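Local coordinates for protein xylanase inhibitor TL-XI (PDB 3G7M) that inhibits xylanases noncompetitively, as a wheat member of the small thaumatin-like protein family, at residues A[120-125]-A[132-137]; A[96-101]-A[111-116]. The protein carries 4 engineered substitutions. All blocks are in the same frame, centred on the assembly; numbering follows the deposited sequence.

Contact 1: A[120-125]-A[132-137]; sequences ALPCRK and QPYAKS
Tyr134 reaches over to the 120-125 segment and closes on two neighbouring residues at once: its ring lies against Leu121 and its hydroxyl finds the backbone of Pro122. Start at Tyr134 CB, which does not itself aim at the other segment. What brings the ring across is the first torsion, with CG anti to the backbone N (chi1 -179°). From there every ring atom passes near a single methyl, Leu121 CD1, which sits over the centre of one face, 3.7 Å from the ring centroid and only 14° off the normal, a clear CH-pi contact. The closest ring carbon is Tyr134 CZ, 3.6 Å from Leu121 CD1. Farther out, at the edge and in the plane of the ring, stands Pro122 O. Tyr134 OH donates to Pro122 O over 2.6 Å, lying in the carbonyl plane with a C=O...donor angle of 151°; the proline ring crosses the tyrosine at about a right angle, Pro122 CD 3.5 Å from Tyr134 OH.

Leu121 uses its other branch as well. Leu121 CD2 turns to the backbone where the strand begins, 3.5 Å from Tyr134 O and 3.9 Å from Ala135 CA, and Lys136 CG lies 4.0 Å from Leu121 CD1.

At the base of the tyrosine, Tyr134 N donates to Gln132 OE1 (2.9 Å), from well above the carbonyl plane. Strands 121-123 and 135-139 are outermost in the two facing sheets of the thaumatin-like sandwich, and a disulfide joins Cys123, the last residue of strand 121-123, to Cys128 in the connection that follows. One polar bond at the far end of a largely apolar overlap thus joins the two sheet edges, fixing the phenol's direction while a leucine methyl supports its face.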
loop_
_atom_site.group_PDB
_atom_site.type_symbol
_atom_site.label_atom_id
_atom_site.label_comp_id
_atom_site.label_asym_id
_atom_site.label_seq_id
_atom_site.Cartn_x
_atom_site.Cartn_y
_atom_site.Cartn_z
ATOM N N ALA A 120 3.928 5.277 -14.845
ATOM C CA ALA A 120 3.765 4.056 -14.093
ATOM C C ALA A 120 5.070 3.660 -13.356
ATOM O O ALA A 120 6.163 3.796 -13.913
ATOM C CB ALA A 120 3.298 2.943 -15.051
ATOM N N LEU A 121 4.931 3.176 -12.113
ATOM C CA LEU A 121 6.042 2.634 -11.325
ATOM C C LEU A 121 5.825 1.150 -10.967
ATOM O O LEU A 121 5.103 0.865 -10.028
ATOM C CB LEU A 121 6.218 3.454 -10.047
ATOM C CG LEU A 121 7.486 3.214 -9.220
ATOM C CD1 LEU A 121 8.724 3.763 -9.909
ATOM C CD2 LEU A 121 7.348 3.833 -7.862
ATOM N N PRO A 122 6.438 0.205 -11.724
ATOM C CA PRO A 122 6.215 -1.218 -11.483
ATOM C C PRO A 122 7.104 -1.797 -10.380
ATOM O O PRO A 122 8.230 -1.325 -10.162
ATOM C CB PRO A 122 6.586 -1.868 -12.818
ATOM C CG PRO A 122 7.608 -0.979 -13.398
ATOM C CD PRO A 122 7.374 0.424 -12.843
ATOM N N CYS A 123 6.572 -2.825 -9.711
ATOM C CA CYS A 123 7.292 -3.651 -8.751
ATOM C C CYS A 123 6.701 -5.070 -8.701
ATOM O O CYS A 123 5.870 -5.379 -7.836
ATOM C CB CYS A 123 7.243 -3.010 -7.373
ATOM S SG CYS A 123 8.376 -3.828 -6.203
ATOM N N ARG A 124 7.133 -5.929 -9.628
ATOM C CA ARG A 124 6.453 -7.219 -9.869
ATOM C C ARG A 124 7.117 -8.466 -9.288
ATOM O O ARG A 124 6.455 -9.489 -9.093
ATOM C CB ARG A 124 6.137 -7.372 -11.352
ATOM C CG ARG A 124 5.139 -6.285 -11.808
ATOM C CD ARG A 124 4.872 -6.342 -13.277
ATOM N NE ARG A 124 3.923 -5.285 -13.641
ATOM C CZ ARG A 124 3.395 -5.108 -14.857
ATOM N NH1 ARG A 124 3.717 -5.916 -15.884
ATOM N NH2 ARG A 124 2.544 -4.105 -15.052
ATOM N N LYS A 125 8.415 -8.352 -8.987
ATOM C CA LYS A 125 9.125 -9.334 -8.192
ATOM C C LYS A 125 10.071 -8.639 -7.183
ATOM O O LYS A 125 10.157 -7.420 -7.137
ATOM C CB LYS A 125 9.859 -10.292 -9.118
ATOM C CG LYS A 125 9.979 -11.711 -8.514
ATOM C CD LYS A 125 11.257 -12.423 -9.016
ATOM C CE LYS A 125 11.445 -13.858 -8.449
ATOM N NZ LYS A 125 12.676 -14.580 -9.057
ATOM N N GLN A 132 16.959 3.525 -3.856
ATOM C CA GLN A 132 15.996 4.558 -3.535
ATOM C C GLN A 132 16.612 5.935 -3.785
ATOM O O GLN A 132 17.811 6.118 -3.577
ATOM C CB GLN A 132 15.567 4.419 -2.084
ATOM C CG GLN A 132 14.797 3.174 -1.848
ATOM C CD GLN A 132 13.491 3.185 -2.573
ATOM O OE1 GLN A 132 12.828 4.208 -2.657
ATOM N NE2 GLN A 132 13.092 2.044 -3.079
ATOM N N PRO A 133 15.784 6.928 -4.172
ATOM C CA PRO A 133 14.333 6.803 -4.200
ATOM C C PRO A 133 13.851 6.249 -5.506
ATOM O O PRO A 133 14.068 6.847 -6.560
ATOM C CB PRO A 133 13.851 8.233 -3.996
ATOM C CG PRO A 133 14.985 9.101 -4.482
ATOM C CD PRO A 133 16.223 8.271 -4.588
ATOM N N TYR A 134 13.210 5.096 -5.428
ATOM C CA TYR A 134 12.574 4.522 -6.585
ATOM C C TYR A 134 11.142 5.041 -6.561
ATOM O O TYR A 134 10.227 4.377 -6.037
ATOM C CB TYR A 134 12.643 2.985 -6.536
ATOM C CG TYR A 134 12.030 2.249 -7.702
ATOM C CD1 TYR A 134 12.544 2.387 -8.999
ATOM C CD2 TYR A 134 10.946 1.393 -7.506
ATOM C CE1 TYR A 134 11.978 1.686 -10.070
ATOM C CE2 TYR A 134 10.368 0.697 -8.572
ATOM C CZ TYR A 134 10.887 0.837 -9.845
ATOM O OH TYR A 134 10.299 0.127 -10.873
ATOM N N ALA A 135 10.943 6.237 -7.128
ATOM C CA ALA A 135 9.660 6.915 -7.025
ATOM C C ALA A 135 9.411 7.742 -8.245
ATOM O O ALA A 135 10.346 8.096 -8.938
ATOM C CB ALA A 135 9.638 7.804 -5.791
ATOM N N LYS A 136 8.148 8.062 -8.495
ATOM C CA LYS A 136 7.772 8.965 -9.565
ATOM C C LYS A 136 6.939 10.089 -8.962
ATOM O O LYS A 136 6.401 9.936 -7.846
ATOM C CB LYS A 136 6.996 8.205 -10.649
ATOM C CG LYS A 136 7.851 7.270 -11.519
ATOM C CD LYS A 136 8.721 8.022 -12.521
ATOM C CE LYS A 136 9.649 7.080 -13.309
ATOM N NZ LYS A 136 10.177 7.788 -14.567
ATOM N N SER A 137 6.832 11.212 -9.681
ATOM C CA SER A 137 6.045 12.351 -9.206
ATOM C C SER A 137 4.793 12.554 -10.072
ATOM O O SER A 137 4.789 12.261 -11.270
ATOM C CB SER A 137 6.912 13.630 -9.151
ATOM O OG SER A 137 7.614 13.872 -10.384
#

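Contact 2: A[96-101]-A[111-116]; sequences YTYGVT and MNLKCS. Engineered in segment 111-116: Asn112 (natural residue Asp).
Tyr98 and Leu113 come from facing strands and pass one another head to tail, each reaching from its own strand toward the other. The ring is set obliquely to residues 113-115, with Tyr98 CD2 3.8 Å from Leu113 CB and Tyr98 CE1 3.6 Å from Cys115 CB. Its CG sits between the backbone N and the carbonyl carbon (chi1 44°), a turn that carries the ring to the Cys115 end, where the hydroxyl bonds to Asp119 O. Strands 96-101 and 111-115 run nearly antiparallel at 168°, their axes 7.7 Å apart, and share no hydrogen bond: they belong to the two opposed sheets of the thaumatin-like beta sandwich, and Tyr98, Val100, Leu113 and Cys115 are part of the buried interior between them. Replacing Tyr98 by an alanine is likely to leave a gap beside Leu113 and Cys115 and Asp119 O without its phenol partner. Leu113 spreads its two methyls, CD2 near Gly99 O and Leu113 CD1 3.8 Å from Val100 CB, the valine meeting it at a slant. At the far end Val100 CG2 lies 4.0 Å from Met111 SD, whose extended chain also packs against Phe149 of strand 145-149, while Cys115 continues as a disulfide to Cys138.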
loop_
_atom_site.group_PDB
_atom_site.type_symbol
_atom_site.label_atom_id
_atom_site.label_comp_id
_atom_site.label_asym_id
_atom_site.label_seq_id
_atom_site.Cartn_x
_atom_site.Cartn_y
_atom_site.Cartn_z
ATOM N N TYR A 96 1.534 14.777 -5.690
ATOM C CA TYR A 96 1.744 13.456 -5.122
ATOM C C TYR A 96 3.107 12.971 -5.576
ATOM O O TYR A 96 3.532 13.276 -6.677
ATOM C CB TYR A 96 0.660 12.445 -5.589
ATOM C CG TYR A 96 -0.808 12.784 -5.294
ATOM C CD1 TYR A 96 -1.292 12.803 -3.975
ATOM C CD2 TYR A 96 -1.732 13.053 -6.345
ATOM C CE1 TYR A 96 -2.644 13.119 -3.704
ATOM C CE2 TYR A 96 -3.082 13.368 -6.077
ATOM C CZ TYR A 96 -3.527 13.393 -4.763
ATOM O OH TYR A 96 -4.844 13.724 -4.514
ATOM N N THR A 97 3.801 12.219 -4.725
ATOM C CA THR A 97 4.984 11.426 -5.120
ATOM C C THR A 97 4.728 10.055 -4.588
ATOM O O THR A 97 4.200 9.908 -3.479
ATOM C CB THR A 97 6.300 11.923 -4.476
ATOM O OG1 THR A 97 6.155 12.005 -3.046
ATOM C CG2 THR A 97 6.657 13.331 -4.982
ATOM N N TYR A 98 5.081 9.042 -5.368
ATOM C CA TYR A 98 4.788 7.655 -4.977
ATOM C C TYR A 98 5.979 6.721 -5.237
ATOM O O TYR A 98 6.517 6.680 -6.329
ATOM C CB TYR A 98 3.493 7.155 -5.644
ATOM C CG TYR A 98 3.373 7.513 -7.118
ATOM C CD1 TYR A 98 2.968 8.775 -7.525
ATOM C CD2 TYR A 98 3.675 6.583 -8.098
ATOM C CE1 TYR A 98 2.885 9.099 -8.847
ATOM C CE2 TYR A 98 3.601 6.911 -9.440
ATOM C CZ TYR A 98 3.203 8.171 -9.808
ATOM O OH TYR A 98 3.115 8.503 -11.149
ATOM N N GLY A 99 6.412 6.001 -4.211
ATOM C CA GLY A 99 7.593 5.143 -4.307
ATOM C C GLY A 99 7.315 3.787 -3.712
ATOM O O GLY A 99 6.313 3.594 -3.031
ATOM N N VAL A 100 8.189 2.829 -3.979
ATOM C CA VAL A 100 7.903 1.467 -3.596
ATOM C C VAL A 100 9.216 0.779 -3.452
ATOM O O VAL A 100 10.181 1.150 -4.110
ATOM C CB VAL A 100 6.976 0.754 -4.681
ATOM C CG1 VAL A 100 7.686 0.617 -6.050
ATOM C CG2 VAL A 100 6.394 -0.617 -4.177
ATOM N N THR A 101 9.252 -0.229 -2.590
ATOM C CA THR A 101 10.415 -1.126 -2.465
ATOM C C THR A 101 10.039 -2.594 -2.331
ATOM O O THR A 101 8.989 -2.925 -1.808
ATOM C CB THR A 101 11.277 -0.741 -1.271
ATOM O OG1 THR A 101 12.371 -1.682 -1.167
ATOM C CG2 THR A 101 10.468 -0.751 0.018
ATOM N N MET A 111 3.454 -5.226 -6.953
ATOM C CA MET A 111 2.703 -3.988 -6.951
ATOM C C MET A 111 2.897 -3.150 -8.199
ATOM O O MET A 111 3.921 -3.226 -8.860
ATOM C CB MET A 111 3.080 -3.158 -5.739
ATOM C CG MET A 111 2.440 -3.567 -4.450
ATOM S SD MET A 111 2.892 -2.375 -3.176
ATOM C CE MET A 111 2.228 -3.269 -1.771
ATOM N N ASN A 112 1.894 -2.334 -8.501
ATOM C CA ASN A 112 2.010 -1.280 -9.506
ATOM C C ASN A 112 1.407 0.033 -8.977
ATOM O O ASN A 112 0.182 0.107 -8.727
ATOM C CB ASN A 112 1.295 -1.690 -10.794
ATOM C CG ASN A 112 2.233 -2.122 -11.861
ATOM O OD1 ASN A 112 1.993 -1.875 -13.043
ATOM N ND2 ASN A 112 3.314 -2.785 -11.465
ATOM N N LEU A 113 2.251 1.061 -8.804
ATOM C CA LEU A 113 1.777 2.388 -8.399
ATOM C C LEU A 113 1.696 3.240 -9.639
ATOM O O LEU A 113 2.682 3.347 -10.398
ATOM C CB LEU A 113 2.731 3.021 -7.395
ATOM C CG LEU A 113 2.738 2.400 -5.985
ATOM C CD1 LEU A 113 3.452 1.027 -5.944
ATOM C CD2 LEU A 113 3.402 3.339 -4.992
ATOM N N LYS A 114 0.522 3.820 -9.871
ATOM C CA LYS A 114 0.352 4.722 -11.012
ATOM C C LYS A 114 -0.516 5.971 -10.758
ATOM O O LYS A 114 -1.421 5.967 -9.924
ATOM C CB LYS A 114 -0.110 3.959 -12.278
ATOM C CG LYS A 114 -1.374 3.139 -12.113
ATOM C CD LYS A 114 -1.680 2.295 -13.351
ATOM C CE LYS A 114 -0.815 1.038 -13.356
ATOM N NZ LYS A 114 -1.193 0.156 -14.470
ATOM N N CYS A 115 -0.208 7.036 -11.498
ATOM C CA CYS A 115 -0.964 8.261 -11.443
ATOM C C CYS A 115 -1.518 8.608 -12.816
ATOM O O CYS A 115 -0.862 8.353 -13.838
ATOM C CB CYS A 115 -0.083 9.394 -10.947
ATOM S SG CYS A 115 -1.049 10.730 -10.260
ATOM N N SER A 116 -2.718 9.203 -12.828
ATOM C CA SER A 116 -3.376 9.604 -14.065
ATOM C C SER A 116 -2.628 10.748 -14.772
ATOM O O SER A 116 -2.856 11.024 -15.952
ATOM C CB SER A 116 -4.833 9.981 -13.784
ATOM O OG SER A 116 -4.931 11.042 -12.847
#

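Contacts 1 and 2 lie side by side, their centres about 6 Å apart, and both join the same two sheets. Strand 121-123 pairs with strand 111-115 through the probable bonds Leu121 N to Leu113 O (2.8 Å) and Cys123 O to Met111 N (2.6 Å), while strand 135-139 pairs with strand 95-101 through Tyr134 with Val100 and Lys136 with Tyr98. Contact 1 therefore closes the sandwich at its rim and contact 2 joins the next pair of strands inward. Leu121 links the two directly, since Leu121 CD2 is 3.3 Å from Tyr98 O. Arg124 NH2 also donates to OD1 of the engineered Asn112, joining segments 120-125 and 111-116 at their side chains.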